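Local coordinates for cytochrome P450 268A2 Cyp268A2 (Mycobacterium marinum, PDB 6BLD), which is a cytochrome P450, a haem-binding protein of mainly helical fold, modelled here with its haem and (3E,5E)-6,10-dimethylundeca-3,5,9-trien-2-one in the pocket, at residues A181-A186 with F206-Y211; D192-N197 with D400-P405; D230-L235 with A248-F253. All blocks are in the same frame, centred on the assembly; numbering follows the deposited sequence.

How the contacts relate
Contacts 1 and 2 are neighbours, their centres about 16 Å apart, and they meet through Y195, whose OH lies 2.8 Å from H182 NE2. Helix 177-186, helix 193-196 and helix 201-225 succeed one another along the chain, and because strand 402-404 comes much later, the segments of these two contacts alternate. Contact 3 follows contact 1, with centres about 17 Å apart, and is nested inside the long loop closed by contact 2, whose centre is about 31 Å away. It joins helix 231-237 to the long helix 247-278. Together the contacts run from a small antiparallel sheet, through the F-G helices near the ligand, to a flank of the helix bordering the haem.

Contact 1: residues A181-A186 with F206-Y211; sequences AHAADA and FENQMY. With DXJ ((3E,5E)-6,10-dimethylundeca-3,5,9-trien-2-one), chain C.
N208 presses its side-chain amide against A183 and A186, a meeting of helices F (177-186) and G (201-225) in the P450 fold. The local axes run 138° apart in direction and approach to 8.9 Å, a close spacing that the small alanine side chains permit. On the tight side, N208 OD1 sits 3.3 Å from A183 CA, and A186 CB touches N208 CG at 3.5 Å. With CG of N208 placed beside its own backbone N (chi1 -71°), the amide is laid across the two alanines. Its ND2 bonds back to V204 O, one turn earlier on the same helix, which fixes which end of the amide carries the oxygen and leaves OD1 directed to the A183 side. Across the contact the nearest neighbours of OD1 are A183 CA and CB.

The contact loosens toward solvent. There H182, an exposed residue, reaches N208 only with its ring end, ND1 lying 3.8 Å from OD1, and its ring plane is turned 49° from the amide. Y211, partly exposed, contributes one ring edge: its CD2 is 4.1 Å from A183 CB, while its hydroxyl bonds to D176 just ahead of helix F. The neighbour of N208, Q209, has its CB turned away from helix F; its extended chain carries the amide to the ligand pocket. Its NE2 bonds both L95 O and the bound (3E,5E)-6,10-dimethylundeca-3,5,9-trien-2-one, whose O14 accepts from Q209 NE2 at 2.7 Å.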
ATOM      1  N   ALA A 181      -7.244  12.679   3.117  1.00 20.50           N
ATOM      2  CA  ALA A 181      -6.891  11.445   3.812  1.00 19.88           C
ATOM      3  C   ALA A 181      -8.094  10.520   3.936  1.00 19.62           C
ATOM      4  O   ALA A 181      -7.964   9.297   3.804  1.00 18.44           O
ATOM      5  CB  ALA A 181      -6.317  11.766   5.192  1.00 20.38           C
ATOM      6  N   HIS A 182      -9.277  11.085   4.188  1.00 20.31           N
ATOM      7  CA  HIS A 182     -10.484  10.269   4.267  1.00 20.80           C
ATOM      8  C   HIS A 182     -10.858   9.704   2.902  1.00 19.42           C
ATOM      9  O   HIS A 182     -11.269   8.543   2.796  1.00 18.81           O
ATOM     10  CB  HIS A 182     -11.635  11.093   4.843  1.00 23.39           C
ATOM     11  CG  HIS A 182     -12.967  10.418   4.754  1.00 25.15           C
ATOM     12  ND1 HIS A 182     -13.829  10.608   3.694  1.00 25.82           N
ATOM     13  CD2 HIS A 182     -13.589   9.557   5.594  1.00 25.75           C
ATOM     14  CE1 HIS A 182     -14.924   9.893   3.885  1.00 26.11           C
ATOM     15  NE2 HIS A 182     -14.803   9.245   5.030  1.00 25.99           N
ATOM     16  N   ALA A 183     -10.718  10.510   1.846  1.00 18.98           N
ATOM     17  CA  ALA A 183     -11.052  10.040   0.505  1.00 18.97           C
ATOM     18  C   ALA A 183     -10.055   8.993   0.021  1.00 18.54           C
ATOM     19  O   ALA A 183     -10.433   8.045  -0.676  1.00 18.90           O
ATOM     20  CB  ALA A 183     -11.109  11.219  -0.467  1.00 19.20           C
ATOM     21  N   ALA A 184      -8.777   9.151   0.376  1.00 17.79           N
ATOM     22  CA  ALA A 184      -7.784   8.148   0.007  1.00 16.54           C
ATOM     23  C   ALA A 184      -8.062   6.820   0.698  1.00 16.12           C
ATOM     24  O   ALA A 184      -7.934   5.754   0.084  1.00 16.02           O
ATOM     25  CB  ALA A 184      -6.380   8.648   0.347  1.00 16.17           C
ATOM     26  N   ASP A 185      -8.447   6.865   1.976  1.00 15.82           N
ATOM     27  CA  ASP A 185      -8.778   5.645   2.704  1.00 15.83           C
ATOM     28  C   ASP A 185     -10.039   4.985   2.156  1.00 16.16           C
ATOM     29  O   ASP A 185     -10.167   3.755   2.213  1.00 16.25           O
ATOM     30  CB  ASP A 185      -8.938   5.962   4.192  1.00 16.58           C
ATOM     31  CG  ASP A 185      -9.313   4.745   5.014  1.00 17.10           C
ATOM     32  OD1 ASP A 185      -8.442   3.875   5.223  1.00 16.83           O
ATOM     33  OD2 ASP A 185     -10.479   4.663   5.455  1.00 18.09           O
ATOM     34  N   ALA A 186     -10.972   5.776   1.621  1.00 15.20           N
ATOM     35  CA  ALA A 186     -12.201   5.215   1.066  1.00 17.39           C
ATOM     36  C   ALA A 186     -11.939   4.356  -0.164  1.00 16.12           C
ATOM     37  O   ALA A 186     -12.633   3.356  -0.378  1.00 14.69           O
ATOM     38  CB  ALA A 186     -13.173   6.341   0.710  1.00 18.48           C
ATOM     39  N   PHE A 206     -16.795   6.646  -6.507  1.00 18.05           N
ATOM     40  CA  PHE A 206     -16.829   7.797  -7.404  1.00 18.60           C
ATOM     41  C   PHE A 206     -16.844   9.106  -6.627  1.00 18.93           C
ATOM     42  O   PHE A 206     -16.148  10.058  -6.994  1.00 17.37           O
ATOM     43  CB  PHE A 206     -18.041   7.712  -8.332  1.00 19.63           C
ATOM     44  CG  PHE A 206     -18.410   9.024  -8.968  1.00 21.39           C
ATOM     45  CD1 PHE A 206     -17.602   9.587  -9.945  1.00 21.89           C
ATOM     46  CD2 PHE A 206     -19.556   9.700  -8.584  1.00 22.71           C
ATOM     47  CE1 PHE A 206     -17.935  10.796 -10.531  1.00 22.54           C
ATOM     48  CE2 PHE A 206     -19.894  10.911  -9.166  1.00 23.62           C
ATOM     49  CZ  PHE A 206     -19.083  11.459 -10.141  1.00 23.21           C
ATOM     50  N   GLU A 207     -17.630   9.169  -5.549  1.00 20.61           N
ATOM     51  CA  GLU A 207     -17.724  10.395  -4.761  1.00 21.29           C
ATOM     52  C   GLU A 207     -16.364  10.806  -4.208  1.00 19.02           C
ATOM     53  O   GLU A 207     -15.982  11.979  -4.284  1.00 18.37           O
ATOM     54  CB  GLU A 207     -18.734  10.207  -3.629  1.00 23.81           C
ATOM     55  CG  GLU A 207     -18.725  11.313  -2.586  1.00 27.47           C
ATOM     56  CD  GLU A 207     -19.499  10.943  -1.334  1.00 31.26           C
ATOM     57  OE1 GLU A 207     -20.281   9.969  -1.380  1.00 32.43           O
ATOM     58  OE2 GLU A 207     -19.329  11.629  -0.302  1.00 32.91           O
ATOM     59  N   ASN A 208     -15.611   9.849  -3.662  1.00 18.01           N
ATOM     60  CA  ASN A 208     -14.300  10.177  -3.114  1.00 16.99           C
ATOM     61  C   ASN A 208     -13.275  10.421  -4.213  1.00 18.91           C
ATOM     62  O   ASN A 208     -12.389  11.268  -4.050  1.00 16.81           O
ATOM     63  CB  ASN A 208     -13.840   9.068  -2.173  1.00 16.49           C
ATOM     64  CG  ASN A 208     -14.640   9.041  -0.893  1.00 23.19           C
ATOM     65  OD1 ASN A 208     -14.308   9.730   0.071  1.00 23.38           O
ATOM     66  ND2 ASN A 208     -15.714   8.260  -0.881  1.00 17.07           N
ATOM     67  N   GLN A 209     -13.378   9.698  -5.329  1.00 16.32           N
ATOM     68  CA  GLN A 209     -12.532  10.005  -6.477  1.00 16.18           C
ATOM     69  C   GLN A 209     -12.848  11.389  -7.028  1.00 17.24           C
ATOM     70  O   GLN A 209     -11.939  12.138  -7.407  1.00 17.04           O
ATOM     71  CB  GLN A 209     -12.714   8.947  -7.563  1.00 18.77           C
ATOM     72  CG  GLN A 209     -11.835   7.727  -7.394  1.00 18.18           C
ATOM     73  CD  GLN A 209     -11.819   6.857  -8.632  1.00 17.97           C
ATOM     74  OE1 GLN A 209     -12.389   7.218  -9.663  1.00 15.18           O
ATOM     75  NE2 GLN A 209     -11.166   5.705  -8.540  1.00 14.34           N
ATOM     76  N   MET A 210     -14.133  11.746  -7.075  1.00 17.45           N
ATOM     77  CA  MET A 210     -14.522  13.053  -7.593  1.00 18.24           C
ATOM     78  C   MET A 210     -13.933  14.177  -6.752  1.00 18.67           C
ATOM     79  O   MET A 210     -13.440  15.173  -7.295  1.00 19.11           O
ATOM     80  CB  MET A 210     -16.045  13.161  -7.643  1.00 18.82           C
ATOM     81  CG  MET A 210     -16.559  14.422  -8.307  1.00 24.54           C
ATOM     82  SD  MET A 210     -18.356  14.512  -8.277  1.00 25.19           S
ATOM     83  CE  MET A 210     -18.619  15.524  -6.823  1.00 26.57           C
ATOM     84  N   TYR A 211     -13.965  14.034  -5.424  1.00 18.62           N
ATOM     85  CA  TYR A 211     -13.409  15.073  -4.563  1.00 19.10           C
ATOM     86  C   TYR A 211     -11.908  15.220  -4.774  1.00 18.77           C
ATOM     87  O   TYR A 211     -11.395  16.342  -4.866  1.00 21.36           O
ATOM     88  CB  TYR A 211     -13.711  14.771  -3.096  1.00 19.18           C
ATOM     89  CG  TYR A 211     -12.920  15.641  -2.145  1.00 19.53           C
ATOM     90  CD1 TYR A 211     -13.259  16.973  -1.952  1.00 20.54           C
ATOM     91  CD2 TYR A 211     -11.820  15.137  -1.460  1.00 19.01           C
ATOM     92  CE1 TYR A 211     -12.535  17.779  -1.095  1.00 20.95           C
ATOM     93  CE2 TYR A 211     -11.089  15.937  -0.600  1.00 22.42           C
ATOM     94  CZ  TYR A 211     -11.452  17.256  -0.422  1.00 20.42           C
ATOM     95  OH  TYR A 211     -10.733  18.058   0.431  1.00 28.23           O
TER
HETATM   96  C10 DXJ C 502      -7.247   2.962  -6.269  1.00 13.73           C
HETATM   97  C13 DXJ C 502     -10.993   2.166  -6.325  1.00 14.75           C
HETATM   98  C01 DXJ C 502       0.688   1.057  -3.666  1.00 13.92           C
HETATM   99  C02 DXJ C 502      -0.769   1.512  -3.656  1.00 13.73           C
HETATM  100  C03 DXJ C 502      -1.268   2.120  -4.713  1.00 13.46           C
HETATM  101  C04 DXJ C 502      -1.638   1.258  -2.426  1.00 14.43           C
HETATM  102  C05 DXJ C 502      -2.724   2.585  -4.731  1.00 13.21           C
HETATM  103  C06 DXJ C 502      -3.446   2.175  -6.012  1.00 13.17           C
HETATM  104  C07 DXJ C 502      -4.776   2.902  -6.208  1.00 13.74           C
HETATM  105  C08 DXJ C 502      -5.912   2.247  -6.073  1.00 13.44           C
HETATM  106  C09 DXJ C 502      -4.785   4.385  -6.568  1.00 13.91           C
HETATM  107  C11 DXJ C 502      -8.353   2.253  -6.377  1.00 13.75           C
HETATM  108  C12 DXJ C 502      -9.701   2.940  -6.576  1.00 14.62           C
HETATM  109  O14 DXJ C 502      -9.745   4.073  -6.924  1.00 15.04           O

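Contact 2: residues D192-N197 with D400-P405; sequences DPRYLN and DPVYVP
The backbones come closest at D192 and P405, whose CA atoms are 5.4 Å apart, where the start of the short helix 193-196 meets the end of a weakly bonded strand at about 402-404. D192 is the N-cap of that helix, which comes between helices F and G of the P450 fold in the chain. The strand belongs to a small antiparallel sheet through its pairing with 411-418.

D192 carries much of the contact. Its CG stands anti to the backbone N (chi1 -172°), and this turns the carboxylate toward V404 and P405. OD2 rests on V404, with CG1 at 3.6 Å, and P405 CD approaches OD1 at the same 3.6 Å. The carboxylate is nevertheless not left to apolar neighbours: OD2 forms a salt bridge with R413 of strand 411-418, while OD1 takes a weak capping bond from R194 N, bent to 132° at the hydrogen. One charged group therefore ties the helix start to the sheet, and the nearby arginine would be expected to stabilise its negative charge.

Around this centre the packing is apolar and more peripheral. P193 CD meets P405 CG at 3.8 Å, one proline ring lying obliquely against the other. R194 is exposed and extended from CG to NE; V402 CG1 lies over one face of its guanidinium, and its closest atom in R194 is CD, at 4.2 Å. A water donates to D192 OD1 at 2.9 Å and also, weakly, to Y403 O at 3.5 Å.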
ATOM      1  N   ASP A 192     -15.682  -3.033   2.794  1.00 26.31           N
ATOM      2  CA  ASP A 192     -15.872  -2.878   4.229  1.00 28.06           C
ATOM      3  C   ASP A 192     -17.305  -2.456   4.512  1.00 31.23           C
ATOM      4  O   ASP A 192     -17.657  -1.293   4.258  1.00 31.18           O
ATOM      5  CB  ASP A 192     -14.892  -1.846   4.786  1.00 27.65           C
ATOM      6  CG  ASP A 192     -14.908  -1.773   6.302  1.00 28.83           C
ATOM      7  OD1 ASP A 192     -15.647  -2.553   6.940  1.00 29.47           O
ATOM      8  OD2 ASP A 192     -14.172  -0.929   6.859  1.00 29.03           O
ATOM      9  N   PRO A 193     -18.162  -3.342   5.027  1.00 34.45           N
ATOM     10  CA  PRO A 193     -19.526  -2.916   5.382  1.00 37.54           C
ATOM     11  C   PRO A 193     -19.555  -1.862   6.472  1.00 40.61           C
ATOM     12  O   PRO A 193     -20.476  -1.035   6.498  1.00 40.91           O
ATOM     13  CB  PRO A 193     -20.195  -4.221   5.840  1.00 37.58           C
ATOM     14  CG  PRO A 193     -19.353  -5.317   5.259  1.00 36.57           C
ATOM     15  CD  PRO A 193     -17.956  -4.782   5.249  1.00 35.11           C
ATOM     16  N   ARG A 194     -18.574  -1.866   7.377  1.00 43.12           N
ATOM     17  CA  ARG A 194     -18.496  -0.829   8.398  1.00 44.64           C
ATOM     18  C   ARG A 194     -18.171   0.536   7.808  1.00 43.82           C
ATOM     19  O   ARG A 194     -18.462   1.556   8.441  1.00 45.08           O
ATOM     20  CB  ARG A 194     -17.455  -1.201   9.454  1.00 45.89           C
ATOM     21  CG  ARG A 194     -18.046  -1.607  10.794  1.00 48.27           C
ATOM     22  CD  ARG A 194     -16.962  -2.058  11.761  1.00 49.31           C
ATOM     23  NE  ARG A 194     -17.455  -3.045  12.717  1.00 51.70           N
ATOM     24  CZ  ARG A 194     -17.622  -4.336  12.441  1.00 53.31           C
ATOM     25  NH1 ARG A 194     -17.334  -4.801  11.233  1.00 53.13           N
ATOM     26  NH2 ARG A 194     -18.076  -5.163  13.372  1.00 54.78           N
ATOM     27  N   TYR A 195     -17.572   0.580   6.617  1.00 38.54           N
ATOM     28  CA  TYR A 195     -17.303   1.852   5.961  1.00 34.43           C
ATOM     29  C   TYR A 195     -18.428   2.269   5.022  1.00 31.54           C
ATOM     30  O   TYR A 195     -18.824   3.439   5.015  1.00 31.89           O
ATOM     31  CB  TYR A 195     -15.986   1.791   5.183  1.00 33.70           C
ATOM     32  CG  TYR A 195     -15.540   3.155   4.714  1.00 34.23           C
ATOM     33  CD1 TYR A 195     -14.852   4.006   5.566  1.00 34.89           C
ATOM     34  CD2 TYR A 195     -15.832   3.603   3.432  1.00 34.24           C
ATOM     35  CE1 TYR A 195     -14.452   5.259   5.153  1.00 35.14           C
ATOM     36  CE2 TYR A 195     -15.438   4.858   3.010  1.00 34.47           C
ATOM     37  CZ  TYR A 195     -14.746   5.680   3.876  1.00 34.93           C
ATOM     38  OH  TYR A 195     -14.347   6.932   3.473  1.00 35.26           O
ATOM     39  N   LEU A 196     -18.943   1.333   4.221  1.00 28.72           N
ATOM     40  CA  LEU A 196     -20.025   1.665   3.302  1.00 26.77           C
ATOM     41  C   LEU A 196     -21.297   2.035   4.056  1.00 26.39           C
ATOM     42  O   LEU A 196     -22.003   2.972   3.667  1.00 25.94           O
ATOM     43  CB  LEU A 196     -20.284   0.496   2.352  1.00 26.00           C
ATOM     44  CG  LEU A 196     -19.124   0.088   1.443  1.00 24.82           C
ATOM     45  CD1 LEU A 196     -19.547  -1.038   0.511  1.00 24.80           C
ATOM     46  CD2 LEU A 196     -18.620   1.283   0.647  1.00 24.29           C
ATOM     47  N   ASN A 197     -21.594   1.315   5.140  1.00 25.92           N
ATOM     48  CA  ASN A 197     -22.783   1.554   5.960  1.00 25.94           C
ATOM     49  C   ASN A 197     -24.055   1.506   5.113  1.00 25.24           C
ATOM     50  O   ASN A 197     -24.914   2.388   5.183  1.00 25.26           O
ATOM     51  CB  ASN A 197     -22.671   2.881   6.718  1.00 26.41           C
ATOM     52  CG  ASN A 197     -21.612   2.841   7.803  1.00 26.52           C
ATOM     53  OD1 ASN A 197     -21.557   1.904   8.600  1.00 26.80           O
ATOM     54  ND2 ASN A 197     -20.758   3.859   7.833  1.00 26.28           N
ATOM     55  N   ASP A 400      -7.854  -3.680  21.050  1.00 32.02           N
ATOM     56  CA  ASP A 400      -8.406  -4.624  20.084  1.00 32.00           C
ATOM     57  C   ASP A 400      -8.548  -3.953  18.724  1.00 30.66           C
ATOM     58  O   ASP A 400      -9.325  -2.999  18.594  1.00 30.56           O
ATOM     59  CB  ASP A 400      -9.761  -5.137  20.552  1.00 33.48           C
ATOM     60  CG  ASP A 400      -9.646  -6.332  21.477  1.00 34.56           C
ATOM     61  OD1 ASP A 400      -8.629  -7.054  21.399  1.00 34.33           O
ATOM     62  OD2 ASP A 400     -10.576  -6.549  22.281  1.00 35.53           O
ATOM     63  N   PRO A 401      -7.837  -4.408  17.698  1.00 30.62           N
ATOM     64  CA  PRO A 401      -7.977  -3.796  16.375  1.00 30.19           C
ATOM     65  C   PRO A 401      -9.211  -4.303  15.648  1.00 30.32           C
ATOM     66  O   PRO A 401      -9.656  -5.438  15.833  1.00 30.58           O
ATOM     67  CB  PRO A 401      -6.697  -4.227  15.644  1.00 29.78           C
ATOM     68  CG  PRO A 401      -5.867  -4.997  16.658  1.00 30.14           C
ATOM     69  CD  PRO A 401      -6.819  -5.467  17.704  1.00 30.67           C
ATOM     70  N   VAL A 402      -9.765  -3.431  14.812  1.00 29.83           N
ATOM     71  CA  VAL A 402     -10.882  -3.765  13.937  1.00 29.53           C
ATOM     72  C   VAL A 402     -10.324  -3.804  12.521  1.00 28.54           C
ATOM     73  O   VAL A 402     -10.047  -2.760  11.919  1.00 27.61           O
ATOM     74  CB  VAL A 402     -12.035  -2.763  14.062  1.00 29.86           C
ATOM     75  CG1 VAL A 402     -13.155  -3.120  13.097  1.00 29.67           C
ATOM     76  CG2 VAL A 402     -12.551  -2.725  15.492  1.00 30.93           C
ATOM     77  N   TYR A 403     -10.150  -5.008  11.983  1.00 28.70           N
ATOM     78  CA  TYR A 403      -9.545  -5.172  10.670  1.00 28.20           C
ATOM     79  C   TYR A 403     -10.574  -4.958   9.569  1.00 26.73           C
ATOM     80  O   TYR A 403     -11.746  -5.318   9.710  1.00 27.45           O
ATOM     81  CB  TYR A 403      -8.916  -6.560  10.548  1.00 29.95           C
ATOM     82  CG  TYR A 403      -7.701  -6.745  11.428  1.00 31.33           C
ATOM     83  CD1 TYR A 403      -6.458  -6.268  11.037  1.00 31.45           C
ATOM     84  CD2 TYR A 403      -7.800  -7.390  12.654  1.00 32.80           C
ATOM     85  CE1 TYR A 403      -5.345  -6.432  11.840  1.00 32.64           C
ATOM     86  CE2 TYR A 403      -6.693  -7.558  13.464  1.00 33.79           C
ATOM     87  CZ  TYR A 403      -5.468  -7.077  13.053  1.00 33.80           C
ATOM     88  OH  TYR A 403      -4.362  -7.242  13.855  1.00 34.80           O
ATOM     89  N   VAL A 404     -10.125  -4.364   8.467  1.00 24.47           N
ATOM     90  CA  VAL A 404     -10.994  -4.019   7.348  1.00 23.22           C
ATOM     91  C   VAL A 404     -11.048  -5.217   6.402  1.00 21.94           C
ATOM     92  O   VAL A 404      -9.989  -5.664   5.934  1.00 21.39           O
ATOM     93  CB  VAL A 404     -10.494  -2.769   6.615  1.00 23.74           C
ATOM     94  CG1 VAL A 404     -11.295  -2.538   5.343  1.00 23.86           C
ATOM     95  CG2 VAL A 404     -10.560  -1.553   7.528  1.00 24.60           C
ATOM     96  N   PRO A 405     -12.228  -5.757   6.103  1.00 21.26           N
ATOM     97  CA  PRO A 405     -12.307  -6.841   5.115  1.00 20.16           C
ATOM     98  C   PRO A 405     -11.999  -6.332   3.716  1.00 18.30           C
ATOM     99  O   PRO A 405     -12.370  -5.215   3.343  1.00 17.35           O
ATOM    100  CB  PRO A 405     -13.756  -7.327   5.232  1.00 21.17           C
ATOM    101  CG  PRO A 405     -14.502  -6.161   5.786  1.00 21.96           C
ATOM    102  CD  PRO A 405     -13.541  -5.442   6.690  1.00 21.70           C
TER
HETATM  103  O   HOH W   1     -14.446  -3.121   9.471  1.00 36.81           O

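Contact 3: residues D230-L235 with A248-F253; sequences DLFSAL and ADVAAF
Helix 231-237, helix H of the P450 fold, and the long helix 247-278 run nearly antiparallel here: the directions of the local axes differ by 157° and their closest approach is 11.4 Å, and the closest CA pair, L235 with V250, is 7.3 Å apart. Apolar side chains, the five touching ones all buried, span that spacing. F253 extends from helix 247-278 with its CG anti to the backbone N (chi1 168°), which turns the CD2-CE2 side of the ring to two leucines. L231 CD2 lies in the ring plane at its edge, 3.5 Å from F253 CE2, whereas L235 CD2 comes in obliquely, at 3.5 Å from F253 CD2. One turn earlier, V250 receives the end of the F232 ring, V250 CG1 being 3.4 Å from F232 CZ, and it also faces L235 through V250 CG2.

Outside the pair, V117 of helix 109-117 touches L231, L235 and F253 alike, closing this cluster from a third helix. The start of helix H is capped by D230, whose OD1 accepts from S233 N at 2.8 Å, although D230 is poorly ordered. The nearest atoms of the F253 side chain and the haem are about 5 Å apart. Since the side-chain contacts across the interface are all between apolar groups, its cohesion probably rests on van der Waals packing and the burial of apolar surface, linking helix H to the haem-side helix without a polar crosslink.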
ATOM      1  N   ASP A 230       7.663  22.247  -5.335  1.00 64.96           N
ATOM      2  CA  ASP A 230       7.061  21.047  -4.784  1.00 62.15           C
ATOM      3  C   ASP A 230       6.893  19.969  -5.851  1.00 59.26           C
ATOM      4  O   ASP A 230       7.297  20.115  -7.007  1.00 60.05           O
ATOM      5  CB  ASP A 230       5.717  21.383  -4.143  1.00 62.69           C
ATOM      6  CG  ASP A 230       4.673  21.777  -5.164  1.00 63.80           C
ATOM      7  OD1 ASP A 230       4.062  20.874  -5.774  1.00 63.35           O
ATOM      8  OD2 ASP A 230       4.485  22.993  -5.372  1.00 65.24           O
ATOM      9  N   LEU A 231       6.254  18.871  -5.444  1.00 55.88           N
ATOM     10  CA  LEU A 231       6.075  17.724  -6.325  1.00 52.61           C
ATOM     11  C   LEU A 231       5.036  18.005  -7.402  1.00 49.95           C
ATOM     12  O   LEU A 231       5.245  17.676  -8.576  1.00 49.79           O
ATOM     13  CB  LEU A 231       5.672  16.510  -5.493  1.00 51.65           C
ATOM     14  CG  LEU A 231       5.865  15.117  -6.076  1.00 50.85           C
ATOM     15  CD1 LEU A 231       6.225  14.184  -4.951  1.00 50.31           C
ATOM     16  CD2 LEU A 231       4.598  14.661  -6.762  1.00 50.17           C
ATOM     17  N   PHE A 232       3.907  18.606  -7.021  1.00 47.43           N
ATOM     18  CA  PHE A 232       2.840  18.874  -7.978  1.00 44.79           C
ATOM     19  C   PHE A 232       3.228  19.959  -8.972  1.00 44.23           C
ATOM     20  O   PHE A 232       2.813  19.909 -10.135  1.00 44.32           O
ATOM     21  CB  PHE A 232       1.567  19.272  -7.233  1.00 43.75           C
ATOM     22  CG  PHE A 232       0.305  18.769  -7.869  1.00 42.28           C
ATOM     23  CD1 PHE A 232       0.180  17.438  -8.234  1.00 41.04           C
ATOM     24  CD2 PHE A 232      -0.757  19.625  -8.105  1.00 42.26           C
ATOM     25  CE1 PHE A 232      -0.980  16.973  -8.819  1.00 40.50           C
ATOM     26  CE2 PHE A 232      -1.919  19.167  -8.687  1.00 41.69           C
ATOM     27  CZ  PHE A 232      -2.031  17.838  -9.043  1.00 40.89           C
ATOM     28  N   SER A 233       4.006  20.951  -8.531  1.00 43.58           N
ATOM     29  CA  SER A 233       4.429  22.024  -9.425  1.00 43.29           C
ATOM     30  C   SER A 233       5.188  21.473 -10.622  1.00 41.56           C
ATOM     31  O   SER A 233       4.918  21.842 -11.769  1.00 42.03           O
ATOM     32  CB  SER A 233       5.303  23.023  -8.668  1.00 44.83           C
ATOM     33  OG  SER A 233       4.562  23.736  -7.698  1.00 45.61           O
ATOM     34  N   ALA A 234       6.158  20.592 -10.366  1.00 39.07           N
ATOM     35  CA  ALA A 234       6.941  20.022 -11.454  1.00 37.25           C
ATOM     36  C   ALA A 234       6.083  19.166 -12.375  1.00 35.01           C
ATOM     37  O   ALA A 234       6.338  19.112 -13.582  1.00 35.19           O
ATOM     38  CB  ALA A 234       8.101  19.202 -10.891  1.00 36.48           C
ATOM     39  N   LEU A 235       5.059  18.505 -11.832  1.00 32.93           N
ATOM     40  CA  LEU A 235       4.219  17.641 -12.655  1.00 31.52           C
ATOM     41  C   LEU A 235       3.338  18.457 -13.594  1.00 30.86           C
ATOM     42  O   LEU A 235       3.276  18.180 -14.798  1.00 31.14           O
ATOM     43  CB  LEU A 235       3.367  16.739 -11.764  1.00 31.02           C
ATOM     44  CG  LEU A 235       2.331  15.885 -12.497  1.00 30.83           C
ATOM     45  CD1 LEU A 235       2.972  14.623 -13.050  1.00 30.56           C
ATOM     46  CD2 LEU A 235       1.170  15.547 -11.581  1.00 30.38           C
ATOM     47  N   ALA A 248      -6.641  14.952 -16.978  1.00 22.30           N
ATOM     48  CA  ALA A 248      -6.917  13.587 -16.542  1.00 21.56           C
ATOM     49  C   ALA A 248      -5.661  12.909 -16.009  1.00 20.82           C
ATOM     50  O   ALA A 248      -5.710  12.216 -14.987  1.00 19.32           O
ATOM     51  CB  ALA A 248      -7.520  12.782 -17.693  1.00 21.85           C
ATOM     52  N   ASP A 249      -4.524  13.099 -16.685  1.00 21.38           N
ATOM     53  CA  ASP A 249      -3.276  12.503 -16.217  1.00 20.95           C
ATOM     54  C   ASP A 249      -2.843  13.105 -14.886  1.00 19.60           C
ATOM     55  O   ASP A 249      -2.389  12.383 -13.989  1.00 18.07           O
ATOM     56  CB  ASP A 249      -2.176  12.686 -17.263  1.00 22.81           C
ATOM     57  CG  ASP A 249      -2.553  12.115 -18.616  1.00 24.78           C
ATOM     58  OD1 ASP A 249      -3.162  11.027 -18.658  1.00 25.22           O
ATOM     59  OD2 ASP A 249      -2.237  12.757 -19.640  1.00 26.73           O
ATOM     60  N   VAL A 250      -2.971  14.425 -14.744  1.00 20.28           N
ATOM     61  CA  VAL A 250      -2.553  15.089 -13.515  1.00 20.87           C
ATOM     62  C   VAL A 250      -3.408  14.632 -12.339  1.00 20.19           C
ATOM     63  O   VAL A 250      -2.890  14.323 -11.259  1.00 17.77           O
ATOM     64  CB  VAL A 250      -2.605  16.617 -13.704  1.00 22.44           C
ATOM     65  CG1 VAL A 250      -2.641  17.324 -12.364  1.00 22.80           C
ATOM     66  CG2 VAL A 250      -1.418  17.087 -14.531  1.00 23.42           C
ATOM     67  N   ALA A 251      -4.727  14.564 -12.533  1.00 20.03           N
ATOM     68  CA  ALA A 251      -5.612  14.159 -11.445  1.00 19.50           C
ATOM     69  C   ALA A 251      -5.421  12.691 -11.091  1.00 18.09           C
ATOM     70  O   ALA A 251      -5.487  12.318  -9.914  1.00 16.42           O
ATOM     71  CB  ALA A 251      -7.067  14.438 -11.822  1.00 19.79           C
ATOM     72  N   ALA A 252      -5.185  11.841 -12.094  1.00 17.55           N
ATOM     73  CA  ALA A 252      -4.995  10.420 -11.824  1.00 17.04           C
ATOM     74  C   ALA A 252      -3.767  10.182 -10.954  1.00 16.78           C
ATOM     75  O   ALA A 252      -3.784   9.320 -10.068  1.00 16.59           O
ATOM     76  CB  ALA A 252      -4.886   9.644 -13.137  1.00 16.89           C
ATOM     77  N   PHE A 253      -2.692  10.940 -11.185  1.00 17.42           N
ATOM     78  CA  PHE A 253      -1.507  10.783 -10.349  1.00 17.98           C
ATOM     79  C   PHE A 253      -1.752  11.312  -8.941  1.00 17.02           C
ATOM     80  O   PHE A 253      -1.220  10.766  -7.966  1.00 16.38           O
ATOM     81  CB  PHE A 253      -0.303  11.485 -10.974  1.00 20.31           C
ATOM     82  CG  PHE A 253       0.865  11.607 -10.039  1.00 21.52           C
ATOM     83  CD1 PHE A 253       1.675  10.514  -9.779  1.00 21.52           C
ATOM     84  CD2 PHE A 253       1.134  12.801  -9.394  1.00 22.57           C
ATOM     85  CE1 PHE A 253       2.743  10.615  -8.909  1.00 21.99           C
ATOM     86  CE2 PHE A 253       2.199  12.909  -8.524  1.00 23.02           C
ATOM     87  CZ  PHE A 253       3.005  11.815  -8.280  1.00 22.71           C
TER